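Local coordinates for protein papain-like cysteine protease (Porcine reproductive and respiratory syndrome virus, PDB 3MTV) that acts as a nuclease and, through its papain-like cysteine protease domain, probably cleaves the viral polyprotein, and likely counters host interferon signalling, at residues R128-V132 against N133-A137; H119-G123 against K124-R128. All coordinates share one frame; numbering follows the deposited sequence.

Contact 1: R128-V132 against N133-A137; sequences RRLQV and NGLRA
Leu130 and Leu135 meet twice, through the backbone and through their side chains, where the chain leaves a helix and turns into a strand. The backbone part is a Schellman motif. Leu135 N donates to Leu130 O at 2.8 Å, and inside that loop Gly134 N donates to Gln131 O at 3.1 Å. Gly134, the C-prime residue, takes the positive phi (81°) that reverses the chain, and residues Gln131 to Gly134 form a type I beta turn. Leu130 O is shared: Asn133 N also bonds to it, at 2.6 Å, from the opposite face of the carbonyl plane to Leu135 N. Neither donor lies in that plane; Leu135 N is tilted 32° from it, and Asn133 N sits well above it.

The apolar part lies beside these bonds. Leu130 has CG anti to its backbone N (chi1 -173°), and its CD2 comes to 3.7 Å from Leu135 CB, the two side chains crossing at about a right angle. Leu130 CG lies against the same CB at 3.8 Å. A weaker backbone approach brings Gln131 CA, as a C-H donor, to 3.5 Å from Leu135 O.

The turn thus ends helix 124-131 and delivers the chain into strand 135-139. Leu135 packs on Leu95 and Leu98 in a loop, while Asn133 touches Val102 and Arg129 makes a salt bridge with Glu106, both on helix 100-112. On the strand, the Arg136 guanidinium is held by a salt bridge to Glu180, on neighbouring strand 171-181, and by hydrogen bonds to Asn182 and Ser184.

Contact 2: H119-G123 against K124-R128; sequences HGVPG and KYLQR
The carbonyl of Gly123 receives Gln127 N in a short, straight hydrogen bond: Gly123 O to Gln127 N is 2.7 Å, with 165° at the hydrogen, and the donor lies nearly in line with the C=O bond. This is the first i to i+4 bond of the helix, and it starts from the residue at the N-cap position. Arg128 N repeats the pattern by donating to Lys124 O at 3.0 Å. Gly123 has no side chain with which to accept from the N-H groups of the first turn; its part in the helix start is played by its carbonyl. Where the loop enters the helix, it adopts backbone angles (phi 135°) that a residue with a CB would find hard to take up.

Apolar contacts join the loop to two side chains of that first turn. The Tyr125 side chain is swung away from its own N (chi1 161°), which brings ring atoms CD1 and CE1 obliquely against Val121, whose CG1 is 4.1 Å from Tyr125 CD1. Pro122 adds its CD, 4.0 Å from Tyr125 CB, approaching at a slant. On another branch, Val121 CG2 meets Leu126 CD2 at 4.1 Å, with the side chains roughly perpendicular. Val121 therefore lies against both Tyr125 and Leu126.

Beyond the two segments, Tyr125 meets the rings of Tyr115 and Phe113 and packs on His109 and Ala110 of helix 100-112. Val121 touches Trp91, and the Leu126 side chain lies about 7 Å from that of Cys90, the probable protease nucleophile. The first turn of helix 124-131 thus has Tyr125 against helix 100-112 and Leu126 near the active-site region.

How the contacts relate
Going from the N terminus, the chain leaves helix 100-112, passes through a loop and reaches contact 2, where residues 119-123 lead into the first turn of helix 124-131. Contact 1 follows at the other end of the same helix, closing a tight turn before strand 135-139. The two are consecutive: they neither nest nor cross, their segments overlap at Arg128, which takes no part in either contact, and their centres are about 11 Å apart. Together they mark the start and finish of this short helix. Contact 2 ties its first turn, which carries Leu126 near Cys90, to the preceding loop, whereas contact 1 joins it to the five-stranded antiparallel sheet, away from the annotated catalytic residues.

Contact 1: R128-V132 against N133-A137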
loop_
_atom_site.group_PDB
_atom_site.type_symbol
_atom_site.label_atom_id
_atom_site.label_comp_id
_atom_site.label_asym_id
_atom_site.label_seq_id
_atom_site.Cartn_x
_atom_site.Cartn_y
_atom_site.Cartn_z
ATOM N N ARG A 128 -26.887 15.822 10.749
ATOM C CA ARG A 128 -27.298 16.856 11.604
ATOM C C ARG A 128 -28.289 17.693 10.770
ATOM O O ARG A 128 -29.381 18.104 11.278
ATOM C CB ARG A 128 -26.041 17.540 12.163
ATOM C CG ARG A 128 -26.256 18.814 12.798
ATOM C CD ARG A 128 -25.015 19.712 12.787
ATOM N NE ARG A 128 -23.955 18.842 13.178
ATOM C CZ ARG A 128 -22.752 18.796 12.631
ATOM N NH1 ARG A 128 -22.419 19.618 11.612
ATOM N NH2 ARG A 128 -21.896 17.892 13.151
ATOM N N ARG A 129 -28.033 17.845 9.469
ATOM C CA ARG A 129 -29.025 18.607 8.662
ATOM C C ARG A 129 -30.016 17.596 8.697
ATOM O O ARG A 129 -29.718 16.564 9.234
ATOM C CB ARG A 129 -28.516 18.831 7.247
ATOM C CG ARG A 129 -27.502 19.946 7.314
ATOM C CD ARG A 129 -28.355 21.111 7.593
ATOM N NE ARG A 129 -28.211 21.788 8.851
ATOM C CZ ARG A 129 -28.870 22.915 9.027
ATOM N NH1 ARG A 129 -29.650 23.382 7.963
ATOM N NH2 ARG A 129 -28.731 23.567 10.221
ATOM N N LEU A 130 -31.183 17.726 8.163
ATOM C CA LEU A 130 -31.932 16.475 8.262
ATOM C C LEU A 130 -32.527 16.116 9.630
ATOM O O LEU A 130 -33.783 16.195 9.803
ATOM C CB LEU A 130 -31.101 15.267 7.782
ATOM C CG LEU A 130 -31.863 13.914 7.679
ATOM C CD1 LEU A 130 -31.275 12.653 6.979
ATOM C CD2 LEU A 130 -32.194 13.529 9.074
ATOM N N GLN A 131 -31.710 15.635 10.581
ATOM C CA GLN A 131 -32.223 15.643 11.992
ATOM C C GLN A 131 -33.244 16.791 12.216
ATOM O O GLN A 131 -34.430 16.552 12.503
ATOM C CB GLN A 131 -31.100 15.954 12.887
ATOM C CG GLN A 131 -31.513 15.979 14.301
ATOM C CD GLN A 131 -30.468 15.239 15.139
ATOM O OE1 GLN A 131 -30.831 14.554 16.097
ATOM N NE2 GLN A 131 -29.143 15.346 14.762
ATOM N N VAL A 132 -32.717 18.000 11.959
ATOM C CA VAL A 132 -33.337 19.287 12.005
ATOM C C VAL A 132 -34.366 19.547 11.027
ATOM O O VAL A 132 -35.062 20.558 11.144
ATOM C CB VAL A 132 -32.365 20.433 11.509
ATOM C CG1 VAL A 132 -33.003 21.713 11.721
ATOM C CG2 VAL A 132 -31.306 20.613 12.402
ATOM N N ASN A 133 -34.386 18.757 9.982
ATOM C CA ASN A 133 -35.457 18.927 9.039
ATOM C C ASN A 133 -36.648 18.016 9.279
ATOM O O ASN A 133 -37.604 17.965 8.436
ATOM C CB ASN A 133 -34.917 18.897 7.626
ATOM C CG ASN A 133 -34.450 20.262 7.203
ATOM O OD1 ASN A 133 -33.284 20.414 7.067
ATOM N ND2 ASN A 133 -35.355 21.286 7.068
ATOM N N GLY A 134 -36.584 17.354 10.454
ATOM C CA GLY A 134 -37.588 16.435 10.968
ATOM C C GLY A 134 -37.373 15.115 10.297
ATOM O O GLY A 134 -38.161 14.213 10.382
ATOM N N LEU A 135 -36.295 14.957 9.585
ATOM C CA LEU A 135 -36.141 13.624 9.135
ATOM C C LEU A 135 -35.229 12.870 10.047
ATOM O O LEU A 135 -34.730 13.350 11.127
ATOM C CB LEU A 135 -35.630 13.541 7.711
ATOM C CG LEU A 135 -36.373 14.474 6.758
ATOM C CD1 LEU A 135 -35.511 14.973 5.661
ATOM C CD2 LEU A 135 -37.598 13.798 6.222
ATOM N N ARG A 136 -35.116 11.644 9.576
ATOM C CA ARG A 136 -34.504 10.513 10.212
ATOM C C ARG A 136 -34.250 9.393 9.183
ATOM O O ARG A 136 -35.087 9.122 8.303
ATOM C CB ARG A 136 -35.422 9.991 11.309
ATOM C CG ARG A 136 -35.915 8.618 11.154
ATOM C CD ARG A 136 -36.531 8.165 12.459
ATOM N NE ARG A 136 -37.753 7.345 12.409
ATOM C CZ ARG A 136 -38.649 7.323 13.393
ATOM N NH1 ARG A 136 -38.462 8.089 14.463
ATOM N NH2 ARG A 136 -39.729 6.553 13.311
ATOM N N ALA A 137 -33.078 8.761 9.260
ATOM C CA ALA A 137 -32.738 7.704 8.275
ATOM C C ALA A 137 -32.492 6.442 8.966
ATOM O O ALA A 137 -31.720 6.402 9.948
ATOM C CB ALA A 137 -31.495 7.991 7.467
#

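Contact 2: H119-G123 against K124-R128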
loop_
_atom_site.group_PDB
_atom_site.type_symbol
_atom_site.label_atom_id
_atom_site.label_comp_id
_atom_site.label_asym_id
_atom_site.label_seq_id
_atom_site.Cartn_x
_atom_site.Cartn_y
_atom_site.Cartn_z
ATOM N N HIS A 119 -16.591 16.065 -3.173
ATOM C CA HIS A 119 -16.723 14.896 -2.290
ATOM C C HIS A 119 -17.989 14.896 -1.580
ATOM O O HIS A 119 -18.284 14.034 -0.798
ATOM C CB HIS A 119 -15.547 14.750 -1.334
ATOM C CG HIS A 119 -14.312 15.314 -1.889
ATOM N ND1 HIS A 119 -13.415 14.539 -2.620
ATOM C CD2 HIS A 119 -13.876 16.607 -1.953
ATOM C CE1 HIS A 119 -12.466 15.354 -3.092
ATOM N NE2 HIS A 119 -12.709 16.605 -2.695
ATOM N N GLY A 120 -18.752 15.900 -1.831
ATOM C CA GLY A 120 -20.002 15.915 -1.158
ATOM C C GLY A 120 -19.815 16.491 0.234
ATOM O O GLY A 120 -19.006 17.450 0.438
ATOM N N VAL A 121 -20.585 15.910 1.178
ATOM C CA VAL A 121 -20.689 16.465 2.550
ATOM C C VAL A 121 -20.392 15.455 3.629
ATOM O O VAL A 121 -20.647 14.261 3.424
ATOM C CB VAL A 121 -22.086 17.038 2.877
ATOM C CG1 VAL A 121 -22.265 18.379 2.329
ATOM C CG2 VAL A 121 -23.163 16.102 2.469
ATOM N N PRO A 122 -19.899 15.908 4.781
ATOM C CA PRO A 122 -19.358 14.990 5.764
ATOM C C PRO A 122 -20.208 13.878 6.313
ATOM O O PRO A 122 -19.771 12.740 6.257
ATOM C CB PRO A 122 -18.875 15.901 6.857
ATOM C CG PRO A 122 -18.569 17.170 6.192
ATOM C CD PRO A 122 -19.565 17.297 5.105
ATOM N N GLY A 123 -21.366 14.071 6.858
ATOM C CA GLY A 123 -21.881 12.807 7.425
ATOM C C GLY A 123 -22.386 13.214 8.736
ATOM O O GLY A 123 -23.554 13.304 8.907
ATOM N N LYS A 124 -21.485 13.664 9.606
ATOM C CA LYS A 124 -21.974 14.371 10.764
ATOM C C LYS A 124 -22.901 15.495 10.264
ATOM O O LYS A 124 -23.858 15.863 10.919
ATOM C CB LYS A 124 -20.850 14.926 11.590
ATOM C CG LYS A 124 -20.236 13.916 12.616
ATOM C CD LYS A 124 -18.712 14.334 13.032
ATOM C CE LYS A 124 -17.625 14.096 11.815
ATOM N NZ LYS A 124 -16.144 14.347 12.152
ATOM N N TYR A 125 -22.654 16.012 9.090
ATOM C CA TYR A 125 -23.240 17.281 8.804
ATOM C C TYR A 125 -24.500 16.867 8.222
ATOM O O TYR A 125 -25.525 17.455 8.387
ATOM C CB TYR A 125 -22.398 18.019 7.782
ATOM C CG TYR A 125 -23.139 19.111 7.113
ATOM C CD1 TYR A 125 -23.925 18.829 6.042
ATOM C CD2 TYR A 125 -23.091 20.438 7.569
ATOM C CE1 TYR A 125 -24.637 19.874 5.341
ATOM C CE2 TYR A 125 -23.846 21.512 6.909
ATOM C CZ TYR A 125 -24.633 21.201 5.799
ATOM O OH TYR A 125 -25.425 22.151 5.100
ATOM N N LEU A 126 -24.423 15.743 7.584
ATOM C CA LEU A 126 -25.572 15.252 6.880
ATOM C C LEU A 126 -26.574 14.841 7.889
ATOM O O LEU A 126 -27.751 15.180 7.814
ATOM C CB LEU A 126 -25.185 14.031 6.175
ATOM C CG LEU A 126 -26.053 13.443 5.061
ATOM C CD1 LEU A 126 -26.911 14.454 4.406
ATOM C CD2 LEU A 126 -25.211 12.858 3.997
ATOM N N GLN A 127 -26.089 14.154 8.885
ATOM C CA GLN A 127 -26.975 13.646 9.890
ATOM C C GLN A 127 -27.665 14.802 10.556
ATOM O O GLN A 127 -28.851 14.809 10.869
ATOM C CB GLN A 127 -26.131 13.005 10.882
ATOM C CG GLN A 127 -26.965 12.666 12.012
ATOM C CD GLN A 127 -26.916 11.214 12.205
ATOM O OE1 GLN A 127 -25.815 10.643 12.330
ATOM N NE2 GLN A 127 -28.081 10.562 12.143
ATOM N N ARG A 128 -26.887 15.822 10.749
ATOM C CA ARG A 128 -27.298 16.856 11.604
ATOM C C ARG A 128 -28.289 17.693 10.770
ATOM O O ARG A 128 -29.381 18.104 11.278
ATOM C CB ARG A 128 -26.041 17.540 12.163
ATOM C CG ARG A 128 -26.256 18.814 12.798
ATOM C CD ARG A 128 -25.015 19.712 12.787
ATOM N NE ARG A 128 -23.955 18.842 13.178
ATOM C CZ ARG A 128 -22.752 18.796 12.631
ATOM N NH1 ARG A 128 -22.419 19.618 11.612
ATOM N NH2 ARG A 128 -21.896 17.892 13.151
#